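Local coordinates for flagellar biosynthesis protein FlhA (Bacillus subtilis, PDB 3MIX) that takes part in the export of flagellar proteins, this chain being the cytosolic domain of a membrane protein of the flagellar type III secretion system, at residues L339-P343 / P344-Y348; P361-S364 / Y365-E369. All coordinates share one frame; numbering follows the deposited sequence.

Contact 1: residues L339-P343 / P344-Y348; sequences LLCSP and PVRMY
The turn from strand 339-341 into helix 343-353 opens a beta-alpha-beta unit, and Cys341, Ser342 and Pro343 meet the first helical turn across it. Ser342 O closes the first helical turn, accepting Val345 N at 3.2 Å; the donor stands 45° above the carbonyl plane, away from either lone-pair direction. A weak bond from Arg346 N reaches the same oxygen, and a second weak one runs from Arg346 N to Pro343 O at 3.4 Å. Neither proline has an N-H to give, which suits the start of a helix, where backbone nitrogens have no preceding turn to bond. The two rings lie side by side and point the same way, with Pro343 CB 3.4 Å from Pro344 CD, a closeness that the shared peptide link largely dictates. With the ring of Pro343 cut back to an alanine, CB would remain but CG and CD would go, which would probably thin the packing on Pro344 CD and let phi at the helix start turn more freely. Ser342 OG packs against Val345 CG2 at 3.3 Å, while its polar partner is Glu293 of helix 290-299. With chi1 at 60°, Cys341 SG lies between its own N and carbonyl carbon and is brought up to Arg346 CA, 3.4 Å away. Arg346 starts toward 339-343 but bends at chi2 (-126°), and its guanidinium group leaves the turn for salt bridges with Glu233 and Glu262, while NE bonds to Val362 O. The turn therefore packs on helix 290-299 through Cys341 and Val345, and on strand 362-364, the parallel partner of strand 339-341, through Cys341 and Pro343.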
loop_
_atom_site.group_PDB
_atom_site.type_symbol
_atom_site.label_atom_id
_atom_site.label_comp_id
_atom_site.label_asym_id
_atom_site.label_seq_id
_atom_site.Cartn_x
_atom_site.Cartn_y
_atom_site.Cartn_z
ATOM N N LEU A 339 0.425 -17.358 -1.020
ATOM C CA LEU A 339 -0.728 -18.265 -1.001
ATOM C C LEU A 339 -1.489 -18.275 -2.335
ATOM O O LEU A 339 -1.940 -17.236 -2.795
ATOM C CB LEU A 339 -1.672 -17.903 0.153
ATOM C CG LEU A 339 -2.903 -18.781 0.408
ATOM C CD1 LEU A 339 -2.503 -20.200 0.848
ATOM C CD2 LEU A 339 -3.804 -18.149 1.446
ATOM N N LEU A 340 -1.624 -19.451 -2.950
ATOM C CA LEU A 340 -2.411 -19.601 -4.181
ATOM C C LEU A 340 -3.784 -20.183 -3.903
ATOM O O LEU A 340 -3.938 -21.031 -3.022
ATOM C CB LEU A 340 -1.708 -20.506 -5.195
ATOM C CG LEU A 340 -0.809 -19.935 -6.294
ATOM C CD1 LEU A 340 -0.328 -21.077 -7.183
ATOM C CD2 LEU A 340 -1.499 -18.865 -7.143
ATOM N N CYS A 341 -4.775 -19.729 -4.662
ATOM C CA CYS A 341 -6.130 -20.251 -4.581
ATOM C C CYS A 341 -6.835 -19.963 -5.889
ATOM O O CYS A 341 -6.263 -19.314 -6.771
ATOM C CB CYS A 341 -6.893 -19.655 -3.394
ATOM S SG CYS A 341 -7.080 -17.858 -3.431
ATOM N N SER A 342 -8.062 -20.456 -6.029
ATOM C CA SER A 342 -8.799 -20.292 -7.275
ATOM C C SER A 342 -9.350 -18.883 -7.356
ATOM O O SER A 342 -9.625 -18.279 -6.318
ATOM C CB SER A 342 -9.918 -21.334 -7.407
ATOM O OG SER A 342 -10.941 -21.119 -6.452
ATOM N N PRO A 343 -9.497 -18.350 -8.590
ATOM C CA PRO A 343 -9.969 -16.978 -8.838
ATOM C C PRO A 343 -11.252 -16.542 -8.103
ATOM O O PRO A 343 -11.249 -15.458 -7.516
ATOM C CB PRO A 343 -10.165 -16.929 -10.359
ATOM C CG PRO A 343 -9.286 -17.995 -10.901
ATOM C CD PRO A 343 -9.058 -19.018 -9.833
ATOM N N PRO A 344 -12.344 -17.350 -8.129
ATOM C CA PRO A 344 -13.582 -16.842 -7.495
ATOM C C PRO A 344 -13.521 -16.719 -5.968
ATOM O O PRO A 344 -14.424 -16.129 -5.351
ATOM C CB PRO A 344 -14.637 -17.886 -7.899
ATOM C CG PRO A 344 -13.864 -19.128 -8.158
ATOM C CD PRO A 344 -12.572 -18.665 -8.768
ATOM N N VAL A 345 -12.459 -17.263 -5.377
ATOM C CA VAL A 345 -12.302 -17.322 -3.924
ATOM C C VAL A 345 -11.242 -16.327 -3.421
ATOM O O VAL A 345 -11.264 -15.895 -2.264
ATOM C CB VAL A 345 -11.922 -18.760 -3.492
ATOM C CG1 VAL A 345 -12.000 -18.914 -1.994
ATOM C CG2 VAL A 345 -12.844 -19.778 -4.152
ATOM N N ARG A 346 -10.326 -15.973 -4.315
ATOM C CA ARG A 346 -9.139 -15.164 -4.023
ATOM C C ARG A 346 -9.386 -13.882 -3.226
ATOM O O ARG A 346 -8.765 -13.657 -2.184
ATOM C CB ARG A 346 -8.456 -14.821 -5.331
ATOM C CG ARG A 346 -7.103 -14.245 -5.153
ATOM C CD ARG A 346 -7.033 -12.928 -5.881
ATOM N NE ARG A 346 -6.091 -12.103 -5.167
ATOM C CZ ARG A 346 -6.366 -10.995 -4.503
ATOM N NH1 ARG A 346 -5.370 -10.412 -3.883
ATOM N NH2 ARG A 346 -7.575 -10.454 -4.476
ATOM N N MET A 347 -10.279 -13.042 -3.735
ATOM C CA MET A 347 -10.639 -11.795 -3.076
ATOM C C MET A 347 -11.202 -12.031 -1.658
ATOM O O MET A 347 -10.910 -11.276 -0.736
ATOM C CB MET A 347 -11.599 -10.993 -3.970
ATOM C CG MET A 347 -12.762 -10.340 -3.260
ATOM S SD MET A 347 -13.730 -9.232 -4.313
ATOM C CE MET A 347 -14.350 -10.359 -5.560
ATOM N N TYR A 348 -11.959 -13.104 -1.478
ATOM C CA TYR A 348 -12.525 -13.411 -0.157
ATOM C C TYR A 348 -11.507 -13.973 0.834
ATOM O O TYR A 348 -11.549 -13.645 2.017
ATOM C CB TYR A 348 -13.738 -14.326 -0.298
ATOM C CG TYR A 348 -14.847 -13.706 -1.124
ATOM C CD1 TYR A 348 -15.669 -12.711 -0.585
ATOM C CD2 TYR A 348 -15.058 -14.092 -2.451
ATOM C CE1 TYR A 348 -16.684 -12.131 -1.333
ATOM C CE2 TYR A 348 -16.070 -13.514 -3.214
ATOM C CZ TYR A 348 -16.876 -12.536 -2.644
ATOM O OH TYR A 348 -17.882 -11.964 -3.378
#

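Contact 2: residues P361-S364 / Y365-E369; sequences PVLS and YNELE
Glu367 OE1 is gripped by two groups: the backbone Ser364 N at 3.1 Å, and the guanidinium of Arg265, with which it forms a salt bridge. The bond from Ser364 N is nearly straight, with an N-H...acceptor angle of 168°, yet it meets the carboxylate from above, 71° out of its plane. A bond in the reverse direction, from Glu367 N to Ser364 O at 2.9 Å, closes a type I beta turn, Ser364 to Glu367, at the end of strand 362-364. Ser364 and Glu367 are thus joined twice, backbone to backbone and backbone to side chain. The side chain can fold back because Glu367 CG stands anti to its carbonyl carbon (chi1 -56°) and the chain then runs extended, laying CG 3.3 Å from Ser364 OG and bringing OE1 to 3.5 Å from Leu363 CA. Arg265, and more weakly Arg346 through a long ion pair with OE2, would be expected to favour the charged form of this buried carboxylate. An apolar contact accompanies the polar pair: the side chains of Leu363 and Leu368 meet at about a right angle, methyl to methyl, with CD1 of Leu363 3.9 Å from CD2 of Leu368. Leu363 also packs on Ile272 and Phe276 of helix 269-276, while Leu363, Tyr365 and Leu368 together cover Leu340 of the neighbouring strand 339-341.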
loop_
_atom_site.group_PDB
_atom_site.type_symbol
_atom_site.label_atom_id
_atom_site.label_comp_id
_atom_site.label_asym_id
_atom_site.label_seq_id
_atom_site.Cartn_x
_atom_site.Cartn_y
_atom_site.Cartn_z
ATOM N N PRO A 361 0.862 -12.267 0.554
ATOM C CA PRO A 361 0.317 -12.178 -0.796
ATOM C C PRO A 361 -0.593 -13.361 -1.094
ATOM O O PRO A 361 -0.190 -14.527 -0.944
ATOM C CB PRO A 361 1.560 -12.205 -1.690
ATOM C CG PRO A 361 2.695 -11.845 -0.787
ATOM C CD PRO A 361 2.326 -12.409 0.540
ATOM N N VAL A 362 -1.828 -13.046 -1.468
ATOM C CA VAL A 362 -2.805 -14.047 -1.852
ATOM C C VAL A 362 -3.026 -13.922 -3.349
ATOM O O VAL A 362 -3.579 -12.933 -3.832
ATOM C CB VAL A 362 -4.124 -13.887 -1.065
ATOM C CG1 VAL A 362 -5.134 -14.962 -1.454
ATOM C CG2 VAL A 362 -3.841 -13.943 0.414
ATOM N N LEU A 363 -2.561 -14.923 -4.083
ATOM C CA LEU A 363 -2.636 -14.892 -5.538
ATOM C C LEU A 363 -3.681 -15.858 -6.053
ATOM O O LEU A 363 -4.066 -16.783 -5.351
ATOM C CB LEU A 363 -1.273 -15.217 -6.154
ATOM C CG LEU A 363 -0.088 -14.321 -5.787
ATOM C CD1 LEU A 363 1.129 -14.741 -6.609
ATOM C CD2 LEU A 363 -0.408 -12.811 -5.965
ATOM N N SER A 364 -4.152 -15.626 -7.270
ATOM C CA SER A 364 -4.941 -16.622 -7.970
ATOM C C SER A 364 -4.109 -17.262 -9.107
ATOM O O SER A 364 -3.149 -16.658 -9.599
ATOM C CB SER A 364 -6.261 -16.034 -8.467
ATOM O OG SER A 364 -6.161 -15.546 -9.785
ATOM N N TYR A 365 -4.480 -18.478 -9.505
ATOM C CA TYR A 365 -3.742 -19.225 -10.530
ATOM C C TYR A 365 -3.636 -18.447 -11.827
ATOM O O TYR A 365 -2.629 -18.532 -12.522
ATOM C CB TYR A 365 -4.399 -20.587 -10.808
ATOM C CG TYR A 365 -4.691 -21.406 -9.573
ATOM C CD1 TYR A 365 -3.664 -21.818 -8.725
ATOM C CD2 TYR A 365 -5.994 -21.774 -9.255
ATOM C CE1 TYR A 365 -3.925 -22.575 -7.577
ATOM C CE2 TYR A 365 -6.267 -22.534 -8.115
ATOM C CZ TYR A 365 -5.228 -22.926 -7.277
ATOM O OH TYR A 365 -5.498 -23.673 -6.145
ATOM N N ASN A 366 -4.678 -17.679 -12.138
ATOM C CA ASN A 366 -4.740 -16.879 -13.361
ATOM C C ASN A 366 -3.934 -15.572 -13.321
ATOM O O ASN A 366 -4.000 -14.762 -14.262
ATOM C CB ASN A 366 -6.201 -16.579 -13.711
ATOM C CG ASN A 366 -6.940 -17.786 -14.275
ATOM O OD1 ASN A 366 -8.110 -17.676 -14.645
ATOM N ND2 ASN A 366 -6.267 -18.945 -14.344
ATOM N N GLU A 367 -3.195 -15.364 -12.232
ATOM C CA GLU A 367 -2.337 -14.189 -12.081
ATOM C C GLU A 367 -0.887 -14.611 -12.236
ATOM O O GLU A 367 0.002 -13.778 -12.386
ATOM C CB GLU A 367 -2.586 -13.479 -10.737
ATOM C CG GLU A 367 -4.056 -13.062 -10.528
ATOM C CD GLU A 367 -4.348 -12.528 -9.145
ATOM O OE1 GLU A 367 -3.549 -12.769 -8.212
ATOM O OE2 GLU A 367 -5.393 -11.859 -8.982
ATOM N N LEU A 368 -0.663 -15.920 -12.199
ATOM C CA LEU A 368 0.614 -16.500 -12.589
ATOM C C LEU A 368 0.574 -16.914 -14.049
ATOM O O LEU A 368 -0.355 -17.585 -14.481
ATOM C CB LEU A 368 0.973 -17.693 -11.712
ATOM C CG LEU A 368 1.199 -17.405 -10.226
ATOM C CD1 LEU A 368 1.481 -18.697 -9.490
ATOM C CD2 LEU A 368 2.321 -16.383 -9.990
ATOM N N GLU A 369 1.574 -16.483 -14.806
ATOM C CA GLU A 369 1.717 -16.851 -16.210
ATOM C C GLU A 369 1.810 -18.362 -16.375
ATOM O O GLU A 369 2.340 -19.056 -15.506
ATOM C CB GLU A 369 2.958 -16.192 -16.805
ATOM C CG GLU A 369 2.734 -14.776 -17.281
ATOM C CD GLU A 369 4.023 -14.108 -17.718
ATOM O OE1 GLU A 369 4.982 -14.070 -16.914
ATOM O OE2 GLU A 369 4.072 -13.615 -18.865
#

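Overall arrangement
Contact 1 precedes contact 2 along the chain, and their centres lie about 8 Å apart on the same side of the chain's centre. Both belong to one beta-alpha-beta unit, strand 339-341, helix 343-353 and strand 362-364, whose strands run parallel as sheet neighbours; Leu339 O lies 2.7 Å from Leu363 N, a probable hydrogen bond of that pairing. Each contact covers the chain as it leaves the C-terminal end of its strand, into a helix in contact 1 and a loop in contact 2. The two sit side by side, and Tyr365 CE2 packs 3.4 Å from Cys341 C. In the cytosolic domain of FlhA they form adjoining parts of this unit near the C-terminus.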